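Long-range contacts in endo-1,4-beta-xylanase (PDB 1H12), which hydrolyses internal beta-1,4 linkages of xylan as a cold-adapted family 8 glycoside hydrolase, and probably also acts on beta-1,4-glucans: residues W249-R257 and Q271-A282; H302-G311 and A351-Q360. One frame throughout, in Å; residues are numbered along the deposited sequence. Where two conformers were deposited one is given.

Interaction 1 of 2, residues W249-R257 and Q271-A282; sequences WNLPTFLSR and QANPGQWYEFDA
Phe254 and Leu255 are stitched by their backbone N-H groups to the type I beta turn Pro274 to Trp277, part of a loop-on-loop contact in the (alpha/alpha)6 barrel of glycoside hydrolase family 8. Phe254 N donates to Trp277 O at 2.8 Å, and Leu255 N donates to Gly275 O at 3.0 Å.

The Phe254 side chain, with CG anti to the backbone N (chi1 171°), carries its ring in among the residues of 271-282. Asn273 O and Pro274 O sit at the ring edge in its plane, the former 3.5 Å from Phe254 CE2, while Leu255 CG of its own segment lies over the centre of one face. The Glu279 carboxylate crosses beside the root of this ring, its plane turned 27° from the ring's. Earlier in the same loop, Leu251 CD1 sits over one face of the Tyr278 ring, 3.9 Å from its centroid, a CH-pi contact.

Behind these contacts, Glu279 binds the chain just after it with both oxygens: OE1 accepts from Asp281 N and OE2 from Ala282 N. A leucine here would probably leave both of these backbone N-H groups without their mate and unsettle the bend that places Ala282 against Pro252 and Thr253. On the other segment, His239 of helix 219-243 bonds Thr253 N, and Thr253 OG1 donates to Leu255 O at 3.0 Å from above the carbonyl plane.

Interaction 2 of 2, residues H302-G311 and A351-Q360; sequences HKSAVNKALG and ALLASTNAGQ
Asn307, on helix 300-318, grips Thr356 with both ends of its amide, joining this helix to the turn that leads into helix 358-369 in the (alpha/alpha)6-barrel fold of the family. Among the polar contacts, Thr356 N donates to Asn307 OD1 at 3.2 Å, nearly straight (170°) and on a lone pair in the carbonyl plane. In return, Asn307 ND2 donates to Thr356 OG1 at 2.9 Å. This two-way grip fixes the rotation of the amide. Ser355 OG adds a weak bond to Asn307 OD1.

The apolar contacts run along the same helix face. Leu310 CD1 touches Leu352 CD2 as their side chains cross at about a right angle, and Val306, in one of its two deposited conformers, rests CG2 against Ala354 CB. Val289 and Ile286 of helix 283-296 extend this apolar layer. Lys303 CA makes a CA-H...O contact with Ala354 O, which is buried and has no hydrogen-bond partner.

Local motifs shape the turn itself. Ser355 OG accepts from Asn357 N in an ST turn, and Asn357 is the N-cap of helix 358-369, its OD1 accepting from Gln360 N at 2.9 Å.

How the interactions relate
Both segments of interaction 1 come earlier in the chain than those of interaction 2, and the centres lie 19 Å apart within one family 8 catalytic fold. The joint between them is helix 300-318: loop 249-257 lies against it through Leu251 on Ala309, and Lys308 NZ makes a weak bond to Asn250 OD1. Helix 283-296 also bridges the two, since it follows directly on 271-282 and packs against residues of 302-311. The side chain of Tyr278 lies about 12 Å from a bound xylopyranose, and its OH bonds Gln344 in helix 342-351, whose last residue opens 351-360. Helix 300-318 thus carries the loop on one part of its surface and the turn on another, tying both contacts into one body.

Interaction 1 of 2, residues W249-R257 and Q271-A282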
# COMPACT_ATOMS: atom_id res chain seq x y z
N TRP A 249 -19.99 10.76 4.57
CA TRP A 249 -20.03 10.07 5.84
C TRP A 249 -18.74 9.43 6.27
O TRP A 249 -18.71 8.32 6.78
CB TRP A 249 -21.26 9.13 5.91
CG TRP A 249 -22.52 9.91 5.84
CD1 TRP A 249 -23.41 10.00 4.78
CD2 TRP A 249 -23.03 10.80 6.84
NE1 TRP A 249 -24.46 10.85 5.11
CE2 TRP A 249 -24.22 11.38 6.34
CE3 TRP A 249 -22.57 11.19 8.10
CZ2 TRP A 249 -24.99 12.28 7.07
CZ3 TRP A 249 -23.36 12.10 8.85
CH2 TRP A 249 -24.55 12.62 8.29
N ASN A 250 -17.66 10.21 6.12
CA ASN A 250 -16.40 9.99 6.85
C ASN A 250 -15.52 8.90 6.31
O ASN A 250 -14.51 8.61 6.89
CB ASN A 250 -16.66 9.79 8.35
CG ASN A 250 -17.58 10.90 8.88
OD1 ASN A 250 -17.28 12.04 8.71
ND2 ASN A 250 -18.67 10.55 9.43
N LEU A 251 -15.84 8.32 5.16
CA LEU A 251 -14.95 7.37 4.48
C LEU A 251 -14.32 8.03 3.28
O LEU A 251 -14.99 8.70 2.48
CB LEU A 251 -15.70 6.09 4.05
CG LEU A 251 -16.19 5.20 5.16
CD1 LEU A 251 -16.91 4.00 4.58
CD2 LEU A 251 -15.03 4.75 6.07
N PRO A 252 -13.00 7.83 3.10
CA PRO A 252 -12.33 8.33 1.93
C PRO A 252 -12.74 7.54 0.68
O PRO A 252 -13.31 6.45 0.80
CB PRO A 252 -10.86 8.12 2.28
CG PRO A 252 -10.89 6.84 3.10
CD PRO A 252 -12.15 6.95 3.93
N THR A 253 -12.42 8.09 -0.50
CA THR A 253 -12.92 7.55 -1.75
C THR A 253 -11.79 7.08 -2.67
O THR A 253 -10.61 7.39 -2.47
CB THR A 253 -13.85 8.52 -2.46
OG1 THR A 253 -13.14 9.65 -2.96
CG2 THR A 253 -14.93 9.02 -1.51
N PHE A 254 -12.19 6.33 -3.68
CA PHE A 254 -11.32 5.80 -4.71
C PHE A 254 -10.50 6.88 -5.41
O PHE A 254 -9.28 6.81 -5.50
CB PHE A 254 -12.22 5.02 -5.69
CG PHE A 254 -11.59 4.57 -6.96
CD1 PHE A 254 -10.24 4.22 -7.06
CD2 PHE A 254 -12.37 4.47 -8.11
CE1 PHE A 254 -9.71 3.80 -8.29
CE2 PHE A 254 -11.85 4.06 -9.33
CZ PHE A 254 -10.53 3.74 -9.42
N LEU A 255 -11.20 7.90 -5.93
CA LEU A 255 -10.59 8.95 -6.72
C LEU A 255 -10.92 10.32 -6.13
O LEU A 255 -11.98 10.54 -5.55
CB LEU A 255 -11.05 8.91 -8.18
CG LEU A 255 -10.60 7.67 -8.95
CD1 LEU A 255 -11.23 7.65 -10.32
CD2 LEU A 255 -9.08 7.60 -9.07
N SER A 256 -9.98 11.26 -6.33
CA SER A 256 -10.11 12.61 -5.85
C SER A 256 -9.51 13.59 -6.83
O SER A 256 -8.51 13.29 -7.51
CB SER A 256 -9.33 12.74 -4.51
OG SER A 256 -9.39 14.03 -3.93
N ARG A 257 -10.04 14.79 -6.86
CA ARG A 257 -9.36 15.90 -7.50
C ARG A 257 -8.21 16.38 -6.64
O ARG A 257 -8.06 15.97 -5.48
CB ARG A 257 -10.37 17.06 -7.77
CG ARG A 257 -11.53 16.58 -8.59
CD ARG A 257 -11.06 16.02 -9.90
NE ARG A 257 -12.14 15.76 -10.87
CZ ARG A 257 -11.93 15.30 -12.07
NH1 ARG A 257 -10.69 15.04 -12.48
NH2 ARG A 257 -12.93 15.08 -12.90
N GLN A 271 -12.76 2.95 -16.45
CA GLN A 271 -12.79 3.15 -14.99
C GLN A 271 -13.56 2.03 -14.39
O GLN A 271 -14.67 1.67 -14.77
CB GLN A 271 -13.44 4.48 -14.70
CG GLN A 271 -13.55 4.83 -13.26
CD GLN A 271 -14.17 6.20 -13.04
OE1 GLN A 271 -14.69 6.49 -11.87
NE2 GLN A 271 -14.15 7.00 -14.02
N ALA A 272 -12.99 1.43 -13.32
CA ALA A 272 -13.60 0.21 -12.79
C ALA A 272 -14.84 0.44 -11.92
O ALA A 272 -15.71 -0.37 -11.87
CB ALA A 272 -12.52 -0.52 -11.88
N ASN A 273 -14.89 1.55 -11.18
CA ASN A 273 -15.95 1.84 -10.19
C ASN A 273 -16.13 3.33 -10.15
O ASN A 273 -15.17 4.06 -10.44
CB ASN A 273 -15.42 1.35 -8.74
CG ASN A 273 -15.31 -0.07 -8.64
OD1 ASN A 273 -16.33 -0.81 -8.85
ND2 ASN A 273 -14.14 -0.53 -8.40
N PRO A 274 -17.28 3.80 -9.66
CA PRO A 274 -17.47 5.23 -9.44
C PRO A 274 -16.40 5.82 -8.55
O PRO A 274 -15.91 5.19 -7.61
CB PRO A 274 -18.85 5.33 -8.81
CG PRO A 274 -19.55 4.11 -9.35
CD PRO A 274 -18.49 3.05 -9.33
N GLY A 275 -16.05 7.08 -8.83
CA GLY A 275 -14.97 7.70 -8.08
C GLY A 275 -15.19 7.92 -6.60
O GLY A 275 -14.24 7.97 -5.83
N GLN A 276 -16.46 8.01 -6.22
CA GLN A 276 -16.81 8.34 -4.84
C GLN A 276 -17.02 7.11 -4.01
O GLN A 276 -17.33 7.22 -2.81
CB GLN A 276 -18.05 9.25 -4.75
CG GLN A 276 -19.41 8.56 -4.88
CD GLN A 276 -19.81 8.17 -6.24
OE1 GLN A 276 -19.10 8.45 -7.23
NE2 GLN A 276 -20.98 7.58 -6.37
N TRP A 277 -16.82 5.93 -4.57
CA TRP A 277 -16.91 4.74 -3.73
C TRP A 277 -15.72 4.64 -2.80
O TRP A 277 -14.58 4.86 -3.19
CB TRP A 277 -16.90 3.47 -4.60
CG TRP A 277 -18.20 3.14 -5.24
CD1 TRP A 277 -19.30 3.93 -5.34
CD2 TRP A 277 -18.56 1.89 -5.82
NE1 TRP A 277 -20.32 3.24 -5.96
CE2 TRP A 277 -19.89 1.99 -6.23
CE3 TRP A 277 -17.89 0.73 -6.03
CZ2 TRP A 277 -20.58 0.93 -6.82
CZ3 TRP A 277 -18.59 -0.35 -6.61
CH2 TRP A 277 -19.91 -0.19 -6.98
N TYR A 278 -16.02 4.25 -1.55
CA TYR A 278 -15.06 3.64 -0.67
C TYR A 278 -15.02 2.20 -1.10
O TYR A 278 -15.98 1.44 -0.88
CB TYR A 278 -15.47 3.79 0.80
CG TYR A 278 -14.71 2.95 1.78
CD1 TYR A 278 -13.52 3.37 2.33
CD2 TYR A 278 -15.16 1.71 2.14
CE1 TYR A 278 -12.84 2.58 3.25
CE2 TYR A 278 -14.51 0.93 3.04
CZ TYR A 278 -13.34 1.35 3.62
OH TYR A 278 -12.71 0.54 4.55
N GLU A 279 -13.96 1.81 -1.78
CA GLU A 279 -13.80 0.48 -2.34
C GLU A 279 -12.40 -0.03 -2.02
O GLU A 279 -11.76 0.40 -1.06
CB GLU A 279 -14.21 0.47 -3.83
CG GLU A 279 -13.56 1.52 -4.68
CD GLU A 279 -12.05 1.63 -4.49
OE1 GLU A 279 -11.26 0.99 -5.22
OE2 GLU A 279 -11.68 2.35 -3.51
N PHE A 280 -11.90 -0.99 -2.80
CA PHE A 280 -10.67 -1.67 -2.48
C PHE A 280 -9.47 -0.75 -2.33
O PHE A 280 -8.72 -0.92 -1.38
CB PHE A 280 -10.45 -2.77 -3.53
CG PHE A 280 -11.77 -3.57 -3.75
CD1 PHE A 280 -12.16 -4.49 -2.79
CD2 PHE A 280 -12.71 -3.24 -4.78
CE1 PHE A 280 -13.38 -5.19 -2.90
CE2 PHE A 280 -13.91 -3.95 -4.85
CZ PHE A 280 -14.22 -4.89 -3.92
N ASP A 281 -9.27 0.19 -3.24
CA ASP A 281 -8.18 1.12 -3.08
C ASP A 281 -8.37 1.94 -1.79
O ASP A 281 -7.45 2.09 -0.99
CB ASP A 281 -8.04 2.09 -4.25
CG ASP A 281 -7.17 1.61 -5.37
OD1 ASP A 281 -6.69 0.42 -5.30
OD2 ASP A 281 -6.88 2.36 -6.31
N ALA A 282 -9.58 2.47 -1.62
CA ALA A 282 -9.86 3.35 -0.49
C ALA A 282 -9.60 2.71 0.83
O ALA A 282 -9.30 3.41 1.81
CB ALA A 282 -11.26 3.91 -0.60

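Interaction 2 of 2, residues H302-G311 and A351-Q360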
# COMPACT_ATOMS: atom_id res chain seq x y z
N HIS A 302 -4.73 13.42 11.54
CA HIS A 302 -4.64 11.97 11.47
C HIS A 302 -5.68 11.33 12.37
O HIS A 302 -6.36 10.37 12.01
CB HIS A 302 -3.29 11.42 11.93
CG HIS A 302 -2.09 11.89 11.17
ND1 HIS A 302 -1.46 13.08 11.45
CD2 HIS A 302 -1.38 11.28 10.19
CE1 HIS A 302 -0.40 13.14 10.66
NE2 HIS A 302 -0.33 12.07 9.87
N LYS A 303 -5.77 11.86 13.58
CA LYS A 303 -6.65 11.30 14.61
C LYS A 303 -8.08 11.45 14.20
O LYS A 303 -8.88 10.52 14.36
CB LYS A 303 -6.35 12.00 15.94
CG LYS A 303 -4.96 11.81 16.45
CD LYS A 303 -4.65 12.81 17.64
CE LYS A 303 -3.36 12.87 18.04
NZ LYS A 303 -3.24 13.85 19.21
N SER A 304 -8.48 12.62 13.73
CA SER A 304 -9.84 12.83 13.30
C SER A 304 -10.20 11.92 12.13
O SER A 304 -11.27 11.34 12.06
CB SER A 304 -10.03 14.33 12.93
OG SER A 304 -11.31 14.59 12.46
N ALA A 305 -9.31 11.82 11.15
CA ALA A 305 -9.56 11.00 9.97
C ALA A 305 -9.86 9.56 10.37
O ALA A 305 -10.87 8.99 9.94
CB ALA A 305 -8.35 11.03 9.03
N VAL A 306 -8.98 9.00 11.19
CA VAL A 306 -9.19 7.60 11.57
C VAL A 306 -10.34 7.42 12.55
O VAL A 306 -11.14 6.49 12.38
CB VAL A 306 -7.90 6.89 12.01
CG1 VAL A 306 -6.81 7.09 10.91
CG2 VAL A 306 -7.43 7.27 13.34
N ASN A 307 -10.45 8.26 13.54
CA ASN A 307 -11.51 8.10 14.51
C ASN A 307 -12.88 8.18 13.82
O ASN A 307 -13.77 7.38 14.12
CB ASN A 307 -11.44 9.17 15.61
CG ASN A 307 -10.33 8.97 16.60
OD1 ASN A 307 -9.83 7.85 16.84
ND2 ASN A 307 -9.97 10.07 17.29
N LYS A 308 -13.05 9.10 12.88
CA LYS A 308 -14.34 9.25 12.22
C LYS A 308 -14.58 8.09 11.24
O LYS A 308 -15.75 7.66 11.08
CB LYS A 308 -14.48 10.60 11.54
CG LYS A 308 -14.53 11.76 12.52
CD LYS A 308 -14.28 13.11 11.81
CE LYS A 308 -15.14 13.56 10.70
NZ LYS A 308 -16.54 13.74 11.30
N ALA A 309 -13.56 7.64 10.52
CA ALA A 309 -13.75 6.54 9.56
C ALA A 309 -14.11 5.25 10.29
O ALA A 309 -15.03 4.54 9.91
CB ALA A 309 -12.51 6.38 8.72
N LEU A 310 -13.33 4.92 11.31
CA LEU A 310 -13.61 3.73 12.12
C LEU A 310 -14.97 3.85 12.79
O LEU A 310 -15.72 2.88 12.91
CB LEU A 310 -12.51 3.47 13.14
CG LEU A 310 -11.14 3.13 12.54
CD1 LEU A 310 -10.16 2.90 13.69
CD2 LEU A 310 -11.16 1.92 11.69
N GLY A 311 -15.30 5.05 13.24
CA GLY A 311 -16.62 5.28 13.82
C GLY A 311 -17.72 4.99 12.83
O GLY A 311 -18.75 4.37 13.20
N ALA A 351 -4.60 1.46 10.91
CA ALA A 351 -5.12 2.78 11.17
C ALA A 351 -5.13 3.15 12.64
O ALA A 351 -5.09 4.33 13.00
CB ALA A 351 -6.55 2.90 10.65
N LEU A 352 -5.18 2.13 13.50
CA LEU A 352 -5.17 2.36 14.96
C LEU A 352 -3.97 3.07 15.47
O LEU A 352 -4.01 3.64 16.57
CB LEU A 352 -5.37 1.04 15.70
CG LEU A 352 -6.68 0.33 15.41
CD1 LEU A 352 -6.64 -1.03 16.10
CD2 LEU A 352 -7.88 1.18 15.87
N LEU A 353 -2.87 3.11 14.72
CA LEU A 353 -1.70 3.89 15.10
C LEU A 353 -1.97 5.39 15.14
O LEU A 353 -1.16 6.14 15.66
CB LEU A 353 -0.53 3.53 14.20
CG LEU A 353 -0.02 2.11 14.32
CD1 LEU A 353 0.79 1.67 13.13
CD2 LEU A 353 0.83 1.96 15.61
N ALA A 354 -3.10 5.83 14.59
CA ALA A 354 -3.56 7.21 14.69
C ALA A 354 -4.83 7.34 15.53
O ALA A 354 -5.31 8.47 15.68
CB ALA A 354 -3.82 7.82 13.31
N SER A 355 -5.36 6.26 16.07
CA SER A 355 -6.63 6.28 16.84
C SER A 355 -6.38 6.75 18.28
O SER A 355 -5.33 6.50 18.87
CB SER A 355 -7.21 4.84 16.93
OG SER A 355 -8.41 4.83 17.81
N THR A 356 -7.41 7.41 18.83
CA THR A 356 -7.37 7.81 20.25
C THR A 356 -8.44 7.17 21.08
O THR A 356 -8.68 7.61 22.20
CB THR A 356 -7.42 9.35 20.37
OG1 THR A 356 -8.63 9.85 19.81
CG2 THR A 356 -6.31 10.02 19.71
N ASN A 357 -9.09 6.13 20.55
CA ASN A 357 -10.22 5.48 21.18
C ASN A 357 -9.87 4.04 21.52
O ASN A 357 -9.84 3.17 20.66
CB ASN A 357 -11.44 5.59 20.27
CG ASN A 357 -12.71 5.07 20.89
OD1 ASN A 357 -12.77 4.02 21.57
ND2 ASN A 357 -13.80 5.80 20.61
N ALA A 358 -9.62 3.74 22.79
CA ALA A 358 -9.21 2.40 23.21
C ALA A 358 -10.27 1.38 22.96
O ALA A 358 -9.93 0.23 22.62
CB ALA A 358 -8.76 2.45 24.71
N GLY A 359 -11.53 1.71 23.10
CA GLY A 359 -12.60 0.80 22.79
C GLY A 359 -12.63 0.38 21.31
O GLY A 359 -12.77 -0.81 21.01
N GLN A 360 -12.49 1.32 20.43
CA GLN A 360 -12.36 1.10 18.98
C GLN A 360 -11.11 0.23 18.76
O GLN A 360 -11.13 -0.69 17.95
CB GLN A 360 -12.20 2.43 18.12
CG GLN A 360 -13.35 3.18 17.39
CD GLN A 360 -12.90 4.55 16.77
OE1 GLN A 360 -13.68 5.30 16.22
NE2 GLN A 360 -11.64 4.89 16.92